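Local atomic coordinates of dihydropteridine reductase (Caenorhabditis elegans, PDB entry 1OOE), a protein that probably catalyses the NADH- or NADPH-dependent reduction of quinonoid dihydrobiopterin to tetrahydrobiopterin, working as a homodimeric short-chain dehydrogenase/reductase. Residues Val76-Gly81 with Ala109-Leu114; Leu125-Ala130 with Ser155-Lys160; Ser194-Ser199 with Gly229-Thr234. All blocks are in the same frame, centred on the assembly; numbering follows the deposited sequence.

Interaction 1: Val76-Gly81 with Ala109-Leu114; sequences VFCVAG and AIAAKL
Strand 73-78 and helix 93-118 come closest at Cys-78 and Ala-111, whose CA atoms stand 6.4 Å apart. The two elements are the first strand and the helix of a beta-alpha-beta crossover in the Rossmann-type fold of the short-chain dehydrogenases, in which the helix lies on the sheet before the chain enters strand 123-128. At so small a separation a methyl suits the helix side. CB of Ala-111 points at the strand and meets two residues placed two apart on the same face of it. Val-76 offers one branch: with CG1 anti to the backbone N (chi1 175°), this methyl is 4.1 Å from CB of Ala-111 and also rests against the helix backbone, 3.9 Å from O of Ala-111. Valine, branched at CB, suits an extended strand and gives a methyl that packs against the helix. Between Val-76 and Cys-78, Phe-77 turns to the other face of the sheet, where it meets Phe-23 of helix 14-25. Away from the sheet the helix meets helix 53-68 and the second subunit: Lys-113 NZ is hydrogen-bonded to Ser-90 O of that subunit. Cys-78 is small enough for close approach, yet apolar enough for a buried place. Its CB lies 3.8 Å from CB of Ala-111, and its sulfur, carried anti to the backbone N, touches the same methyl, SG to CB 4.0 Å.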
loop_
_atom_site.group_PDB
_atom_site.type_symbol
_atom_site.label_atom_id
_atom_site.label_comp_id
_atom_site.label_asym_id
_atom_site.label_seq_id
_atom_site.Cartn_x
_atom_site.Cartn_y
_atom_site.Cartn_z
ATOM N N VAL A 76 -15.919 -15.261 1.247
ATOM C CA VAL A 76 -15.658 -14.103 2.098
ATOM C C VAL A 76 -15.648 -12.948 1.099
ATOM O O VAL A 76 -14.830 -12.927 0.184
ATOM C CB VAL A 76 -14.274 -14.208 2.796
ATOM C CG1 VAL A 76 -13.980 -12.930 3.581
ATOM C CG2 VAL A 76 -14.257 -15.408 3.738
ATOM N N PHE A 77 -16.579 -12.012 1.257
ATOM C CA PHE A 77 -16.679 -10.880 0.342
ATOM C C PHE A 77 -16.399 -9.582 1.087
ATOM O O PHE A 77 -17.145 -9.212 1.989
ATOM C CB PHE A 77 -18.081 -10.826 -0.275
ATOM C CG PHE A 77 -18.588 -12.160 -0.769
ATOM C CD1 PHE A 77 -17.778 -12.997 -1.536
ATOM C CD2 PHE A 77 -19.886 -12.568 -0.477
ATOM C CE1 PHE A 77 -18.256 -14.221 -2.004
ATOM C CE2 PHE A 77 -20.376 -13.790 -0.941
ATOM C CZ PHE A 77 -19.560 -14.618 -1.706
ATOM N N CYS A 78 -15.327 -8.893 0.704
ATOM C CA CYS A 78 -14.950 -7.645 1.362
ATOM C C CYS A 78 -15.208 -6.431 0.478
ATOM O O CYS A 78 -14.546 -6.249 -0.545
ATOM C CB CYS A 78 -13.471 -7.688 1.750
ATOM S SG CYS A 78 -12.925 -6.283 2.752
ATOM N N VAL A 79 -16.166 -5.603 0.884
ATOM C CA VAL A 79 -16.527 -4.401 0.134
ATOM C C VAL A 79 -16.531 -3.158 1.023
ATOM O O VAL A 79 -17.162 -2.147 0.695
ATOM C CB VAL A 79 -17.923 -4.561 -0.517
ATOM C CG1 VAL A 79 -17.866 -5.635 -1.595
ATOM C CG2 VAL A 79 -18.965 -4.925 0.543
ATOM N N ALA A 80 -15.805 -3.225 2.135
ATOM C CA ALA A 80 -15.738 -2.113 3.081
ATOM C C ALA A 80 -14.842 -0.962 2.622
ATOM O O ALA A 80 -13.958 -1.143 1.787
ATOM C CB ALA A 80 -15.258 -2.624 4.432
ATOM N N GLY A 81 -15.079 0.226 3.172
ATOM C CA GLY A 81 -14.248 1.367 2.826
ATOM C C GLY A 81 -14.902 2.523 2.093
ATOM O O GLY A 81 -15.848 2.338 1.329
ATOM N N ALA A 109 -6.983 -6.995 4.468
ATOM C CA ALA A 109 -6.052 -7.907 5.121
ATOM C C ALA A 109 -6.748 -8.812 6.132
ATOM O O ALA A 109 -6.442 -9.997 6.214
ATOM C CB ALA A 109 -4.947 -7.124 5.803
ATOM N N ILE A 110 -7.667 -8.254 6.914
ATOM C CA ILE A 110 -8.384 -9.059 7.899
ATOM C C ILE A 110 -9.311 -10.035 7.174
ATOM O O ILE A 110 -9.495 -11.173 7.614
ATOM C CB ILE A 110 -9.177 -8.164 8.888
ATOM C CG1 ILE A 110 -8.187 -7.359 9.738
ATOM C CG2 ILE A 110 -10.063 -9.024 9.792
ATOM C CD1 ILE A 110 -8.828 -6.390 10.708
ATOM N N ALA A 111 -9.880 -9.609 6.048
ATOM C CA ALA A 111 -10.743 -10.505 5.281
ATOM C C ALA A 111 -9.897 -11.690 4.804
ATOM O O ALA A 111 -10.342 -12.844 4.839
ATOM C CB ALA A 111 -11.353 -9.765 4.081
ATOM N N ALA A 112 -8.671 -11.405 4.366
ATOM C CA ALA A 112 -7.774 -12.459 3.899
ATOM C C ALA A 112 -7.441 -13.415 5.044
ATOM O O ALA A 112 -7.450 -14.630 4.866
ATOM C CB ALA A 112 -6.490 -11.849 3.327
ATOM N N LYS A 113 -7.145 -12.861 6.218
ATOM C CA LYS A 113 -6.825 -13.681 7.386
ATOM C C LYS A 113 -8.003 -14.601 7.706
ATOM O O LYS A 113 -7.815 -15.774 8.042
ATOM C CB LYS A 113 -6.521 -12.790 8.600
ATOM C CG LYS A 113 -6.058 -13.562 9.842
ATOM C CD LYS A 113 -4.742 -14.290 9.591
ATOM C CE LYS A 113 -4.335 -15.133 10.792
ATOM N NZ LYS A 113 -2.979 -15.718 10.615
ATOM N N LEU A 114 -9.218 -14.068 7.607
ATOM C CA LEU A 114 -10.413 -14.864 7.877
ATOM C C LEU A 114 -10.513 -16.020 6.887
ATOM O O LEU A 114 -10.869 -17.138 7.260
ATOM C CB LEU A 114 -11.669 -13.989 7.782
ATOM C CG LEU A 114 -11.899 -13.023 8.947
ATOM C CD1 LEU A 114 -12.986 -12.010 8.588
ATOM C CD2 LEU A 114 -12.287 -13.813 10.184
#

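Interaction 2: Leu125-Ala130 with Ser155-Lys160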
loop_
_atom_site.group_PDB
_atom_site.type_symbol
_atom_site.label_atom_id
_atom_site.label_comp_id
_atom_site.label_asym_id
_atom_site.label_seq_id
_atom_site.Cartn_x
_atom_site.Cartn_y
_atom_site.Cartn_z
ATOM N N LEU A 125 -12.648 -15.857 -2.258
ATOM C CA LEU A 125 -12.362 -14.659 -1.473
ATOM C C LEU A 125 -12.444 -13.524 -2.491
ATOM O O LEU A 125 -11.774 -13.566 -3.526
ATOM C CB LEU A 125 -10.955 -14.681 -0.863
ATOM C CG LEU A 125 -10.463 -13.312 -0.348
ATOM C CD1 LEU A 125 -11.298 -12.867 0.851
ATOM C CD2 LEU A 125 -8.989 -13.402 0.037
ATOM N N GLN A 126 -13.286 -12.534 -2.222
ATOM C CA GLN A 126 -13.412 -11.394 -3.126
ATOM C C GLN A 126 -13.024 -10.122 -2.388
ATOM O O GLN A 126 -13.442 -9.895 -1.252
ATOM C CB GLN A 126 -14.844 -11.291 -3.661
ATOM C CG GLN A 126 -15.162 -9.985 -4.388
ATOM C CD GLN A 126 -15.780 -8.954 -3.465
ATOM O OE1 GLN A 126 -16.686 -9.271 -2.693
ATOM N NE2 GLN A 126 -15.304 -7.708 -3.544
ATOM N N LEU A 127 -12.196 -9.311 -3.037
ATOM C CA LEU A 127 -11.739 -8.051 -2.464
ATOM C C LEU A 127 -12.146 -6.925 -3.403
ATOM O O LEU A 127 -12.525 -7.161 -4.553
ATOM C CB LEU A 127 -10.214 -8.048 -2.301
ATOM C CG LEU A 127 -9.584 -9.164 -1.461
ATOM C CD1 LEU A 127 -8.073 -9.004 -1.478
ATOM C CD2 LEU A 127 -10.119 -9.119 -0.029
ATOM N N THR A 128 -12.053 -5.698 -2.915
ATOM C CA THR A 128 -12.419 -4.554 -3.731
ATOM C C THR A 128 -11.211 -3.668 -3.982
ATOM O O THR A 128 -10.612 -3.146 -3.045
ATOM C CB THR A 128 -13.531 -3.740 -3.055
ATOM O OG1 THR A 128 -14.673 -4.583 -2.841
ATOM C CG2 THR A 128 -13.945 -2.568 -3.939
ATOM N N GLY A 129 -10.852 -3.515 -5.253
ATOM C CA GLY A 129 -9.713 -2.689 -5.613
ATOM C C GLY A 129 -10.183 -1.321 -6.069
ATOM O O GLY A 129 -11.132 -0.779 -5.513
ATOM N N ALA A 130 -9.522 -0.766 -7.083
ATOM C CA ALA A 130 -9.903 0.541 -7.613
ATOM C C ALA A 130 -9.332 0.744 -9.015
ATOM O O ALA A 130 -8.117 0.744 -9.210
ATOM C CB ALA A 130 -9.412 1.644 -6.681
ATOM N N SER A 155 -2.333 -10.246 -5.674
ATOM C CA SER A 155 -1.375 -11.074 -6.398
ATOM C C SER A 155 -0.642 -12.037 -5.472
ATOM O O SER A 155 -0.385 -13.177 -5.848
ATOM C CB SER A 155 -0.364 -10.213 -7.175
ATOM O OG SER A 155 0.583 -9.580 -6.329
ATOM N N SER A 156 -0.318 -11.591 -4.260
ATOM C CA SER A 156 0.375 -12.459 -3.308
ATOM C C SER A 156 -0.517 -13.608 -2.833
ATOM O O SER A 156 -0.056 -14.738 -2.691
ATOM C CB SER A 156 0.858 -11.652 -2.101
ATOM O OG SER A 156 1.877 -10.741 -2.476
ATOM N N LEU A 157 -1.791 -13.322 -2.589
ATOM C CA LEU A 157 -2.726 -14.350 -2.130
ATOM C C LEU A 157 -3.002 -15.428 -3.180
ATOM O O LEU A 157 -3.207 -16.600 -2.840
ATOM C CB LEU A 157 -4.049 -13.706 -1.702
ATOM C CG LEU A 157 -3.993 -12.766 -0.495
ATOM C CD1 LEU A 157 -5.327 -12.061 -0.340
ATOM C CD2 LEU A 157 -3.651 -13.550 0.768
ATOM N N ALA A 158 -3.001 -15.040 -4.452
ATOM C CA ALA A 158 -3.263 -15.991 -5.527
ATOM C C ALA A 158 -2.086 -16.933 -5.750
ATOM O O ALA A 158 -2.250 -18.014 -6.320
ATOM C CB ALA A 158 -3.586 -15.244 -6.819
ATOM N N ALA A 159 -0.907 -16.518 -5.298
ATOM C CA ALA A 159 0.305 -17.312 -5.453
ATOM C C ALA A 159 0.337 -18.522 -4.528
ATOM O O ALA A 159 -0.406 -18.603 -3.549
ATOM C CB ALA A 159 1.532 -16.442 -5.219
ATOM N N LYS A 160 1.215 -19.462 -4.855
ATOM C CA LYS A 160 1.374 -20.686 -4.084
ATOM C C LYS A 160 1.896 -20.413 -2.676
ATOM O O LYS A 160 2.773 -19.570 -2.479
ATOM C CB LYS A 160 2.333 -21.624 -4.823
ATOM C CG LYS A 160 2.484 -22.996 -4.199
ATOM C CD LYS A 160 3.381 -23.880 -5.051
ATOM C CE LYS A 160 3.561 -25.244 -4.417
ATOM N NZ LYS A 160 4.143 -25.131 -3.053
#
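Leu-157 of helix 141-158 lays a single methyl, CD1, against two leucines of strand 123-128. The nearer is Leu-125, whose CD2 lies 3.9 Å from CD1 of Leu-157; these side chains cross at about a right angle, with one terminal methyl of each in contact. Leu-127, two residues along the same strand face, brings its CD1 to 4.3 Å from CD1 of Leu-157. Leucine suits all three places, because the backbones are well separated, with 9.7 Å between CA of Leu-125 and CA of Leu-157, and long branched side chains span the distance. With CG of Leu-125 anti to the backbone N (chi1 165°), its CD2 is carried to the helix.

Further out, strand 123-128 is held by backbone hydrogen bonds to strands 73-78 and 169-175, and Ala-88 of the second subunit packs on Leu-157. Toward the other end of the segment, Thr-128 O and Gly-129 O both accept from Lys-147 NZ, which with Tyr-143 matches the YxxxK pattern of this enzyme family. The leucine contact itself is purely apolar and buried: it rests on shape and solvent exclusion, while the directional bonds that fix its parts lie elsewhere.

Interaction 3: Ser194-Ser199 with Gly229-Thr234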
loop_
_atom_site.group_PDB
_atom_site.type_symbol
_atom_site.label_atom_id
_atom_site.label_comp_id
_atom_site.label_asym_id
_atom_site.label_seq_id
_atom_site.Cartn_x
_atom_site.Cartn_y
_atom_site.Cartn_z
ATOM N N SER A 194 -24.693 3.940 -18.304
ATOM C CA SER A 194 -23.296 3.600 -18.072
ATOM C C SER A 194 -23.052 3.264 -16.602
ATOM O O SER A 194 -21.909 3.169 -16.162
ATOM C CB SER A 194 -22.389 4.757 -18.496
ATOM O OG SER A 194 -22.693 5.932 -17.767
ATOM N N TRP A 195 -24.134 3.089 -15.852
ATOM C CA TRP A 195 -24.051 2.757 -14.433
ATOM C C TRP A 195 -24.255 1.258 -14.210
ATOM O O TRP A 195 -25.207 0.677 -14.725
ATOM C CB TRP A 195 -25.116 3.536 -13.658
ATOM C CG TRP A 195 -24.794 4.989 -13.470
ATOM C CD1 TRP A 195 -23.976 5.762 -14.247
ATOM C CD2 TRP A 195 -25.280 5.842 -12.428
ATOM N NE1 TRP A 195 -23.917 7.041 -13.746
ATOM C CE2 TRP A 195 -24.709 7.118 -12.632
ATOM C CE3 TRP A 195 -26.143 5.650 -11.339
ATOM C CZ2 TRP A 195 -24.971 8.200 -11.785
ATOM C CZ3 TRP A 195 -26.404 6.724 -10.498
ATOM C CH2 TRP A 195 -25.818 7.984 -10.727
ATOM N N THR A 196 -23.365 0.636 -13.439
ATOM C CA THR A 196 -23.477 -0.793 -13.164
ATOM C C THR A 196 -24.463 -1.066 -12.026
ATOM O O THR A 196 -24.342 -0.498 -10.939
ATOM C CB THR A 196 -22.104 -1.408 -12.764
ATOM O OG1 THR A 196 -21.142 -1.164 -13.795
ATOM C CG2 THR A 196 -22.232 -2.918 -12.560
ATOM N N PRO A 197 -25.466 -1.926 -12.270
ATOM C CA PRO A 197 -26.455 -2.258 -11.240
ATOM C C PRO A 197 -25.769 -3.105 -10.176
ATOM O O PRO A 197 -24.899 -3.919 -10.496
ATOM C CB PRO A 197 -27.501 -3.065 -12.007
ATOM C CG PRO A 197 -27.366 -2.575 -13.406
ATOM C CD PRO A 197 -25.876 -2.468 -13.573
ATOM N N LEU A 198 -26.153 -2.926 -8.918
ATOM C CA LEU A 198 -25.543 -3.703 -7.846
ATOM C C LEU A 198 -25.812 -5.193 -8.042
ATOM O O LEU A 198 -24.979 -6.033 -7.696
ATOM C CB LEU A 198 -26.072 -3.242 -6.482
ATOM C CG LEU A 198 -25.881 -1.756 -6.137
ATOM C CD1 LEU A 198 -26.363 -1.496 -4.718
ATOM C CD2 LEU A 198 -24.413 -1.369 -6.276
ATOM N N SER A 199 -26.969 -5.518 -8.616
ATOM C CA SER A 199 -27.344 -6.910 -8.855
ATOM C C SER A 199 -26.372 -7.633 -9.786
ATOM O O SER A 199 -26.230 -8.852 -9.713
ATOM C CB SER A 199 -28.763 -6.991 -9.434
ATOM O OG SER A 199 -28.845 -6.378 -10.710
ATOM N N GLY A 229 -26.413 0.174 -21.350
ATOM C CA GLY A 229 -27.153 -0.723 -20.478
ATOM C C GLY A 229 -26.568 -2.112 -20.281
ATOM O O GLY A 229 -27.096 -2.907 -19.502
ATOM N N THR A 230 -25.478 -2.414 -20.977
ATOM C CA THR A 230 -24.855 -3.729 -20.861
ATOM C C THR A 230 -23.565 -3.665 -20.045
ATOM O O THR A 230 -22.696 -2.836 -20.307
ATOM C CB THR A 230 -24.545 -4.310 -22.257
ATOM O OG1 THR A 230 -25.745 -4.326 -23.041
ATOM C CG2 THR A 230 -24.015 -5.731 -22.139
ATOM N N SER A 231 -23.439 -4.548 -19.058
ATOM C CA SER A 231 -22.245 -4.572 -18.218
ATOM C C SER A 231 -21.217 -5.586 -18.710
ATOM O O SER A 231 -21.571 -6.654 -19.207
ATOM C CB SER A 231 -22.618 -4.884 -16.768
ATOM O OG SER A 231 -23.415 -3.850 -16.214
ATOM N N THR A 232 -19.943 -5.240 -18.560
ATOM C CA THR A 232 -18.851 -6.101 -18.994
ATOM C C THR A 232 -17.752 -6.173 -17.937
ATOM O O THR A 232 -17.467 -5.184 -17.262
ATOM C CB THR A 232 -18.228 -5.574 -20.307
ATOM O OG1 THR A 232 -19.238 -5.497 -21.322
ATOM C CG2 THR A 232 -17.114 -6.494 -20.781
ATOM N N ILE A 233 -17.152 -7.353 -17.793
ATOM C CA ILE A 233 -16.063 -7.567 -16.841
ATOM C C ILE A 233 -14.806 -7.866 -17.658
ATOM O O ILE A 233 -14.755 -8.852 -18.392
ATOM C CB ILE A 233 -16.355 -8.763 -15.910
ATOM C CG1 ILE A 233 -17.650 -8.509 -15.135
ATOM C CG2 ILE A 233 -15.187 -8.979 -14.943
ATOM C CD1 ILE A 233 -18.052 -9.662 -14.233
ATOM N N THR A 234 -13.797 -7.011 -17.531
ATOM C CA THR A 234 -12.560 -7.179 -18.285
ATOM C C THR A 234 -11.326 -7.274 -17.386
ATOM O O THR A 234 -10.989 -6.322 -16.682
ATOM C CB THR A 234 -12.342 -5.988 -19.257
ATOM O OG1 THR A 234 -13.530 -5.764 -20.024
ATOM C CG2 THR A 234 -11.186 -6.273 -20.206
#
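Ser-231 directs its CB toward the 194-199 segment and sets its hydroxyl beside two carbon groups on consecutive residues. OG of Ser-231 is 3.9 Å from the ring atom CD of Pro-197 and 4.0 Å from the methyl CG2 of Thr-196, distances of van der Waals packing. Neither partner aims its CB at the strand; the proline touches with CD, the ring carbon bonded to its nitrogen, and the threonine with its methyl CG2. The backbones are nevertheless close, with 6.4 Å between CA of Thr-196 and CA of Ser-231, so the short side chain of serine suits the place.

The two hydroxyls are brought near one another without bonding directly: OG1 of Thr-196 and OG of Ser-231 are 4.3 Å apart. Each is hydrogen-bonded instead to OG1 of Thr-226, which thus joins the segments through a shared polar group. In Thr-196 the first torsion (chi1 -57°) puts OG1 anti to the carbonyl carbon and swings CG2 anti to the backbone N, which separates the polar branch from the one that packs on the serine. Threonine can therefore serve both needs in a buried position. Pro-197, more open to solvent, lies just before helix 198-210; as a proline it has no backbone N-H and a restricted phi.

Gly-229 belongs to the tight connection between strands 221-227 and 230-235. Its positive phi of 82° is readily adopted by a residue lacking a side chain, and its backbone is hydrogen-bonded to that of Ser-193.

The contact thus ties the lead-in of helix 198-210 to the antiparallel hairpin at the edge of the sheet: Phe-200 of that helix also packs on Ser-231, Ile-233 further along strand 230-235 meets His-204 and Trp-208, and Thr-196 lies on Ile-224 of strand 221-227.

How the interactions relate
All three contacts reach one mixed sheet and follow one another along the chain. Interactions 1 and 2, with centres 10 Å apart, lie on the neighbouring parallel strands 73-78 and 123-128 and touch directly: Cys-78 O pairs with Thr-128 OG1 at 2.8 Å, probably as a hydrogen bond. Each seats one helix, 93-118 or 141-158, and both touch the second subunit, so the Rossmann-type core and the homodimer are built from the same elements. Interaction 3 is more remote, its centre 23 Å from that of interaction 1 and 21 Å from that of interaction 2, where the segment leading into helix 198-210 meets the C-terminal hairpin at the sheet's edge.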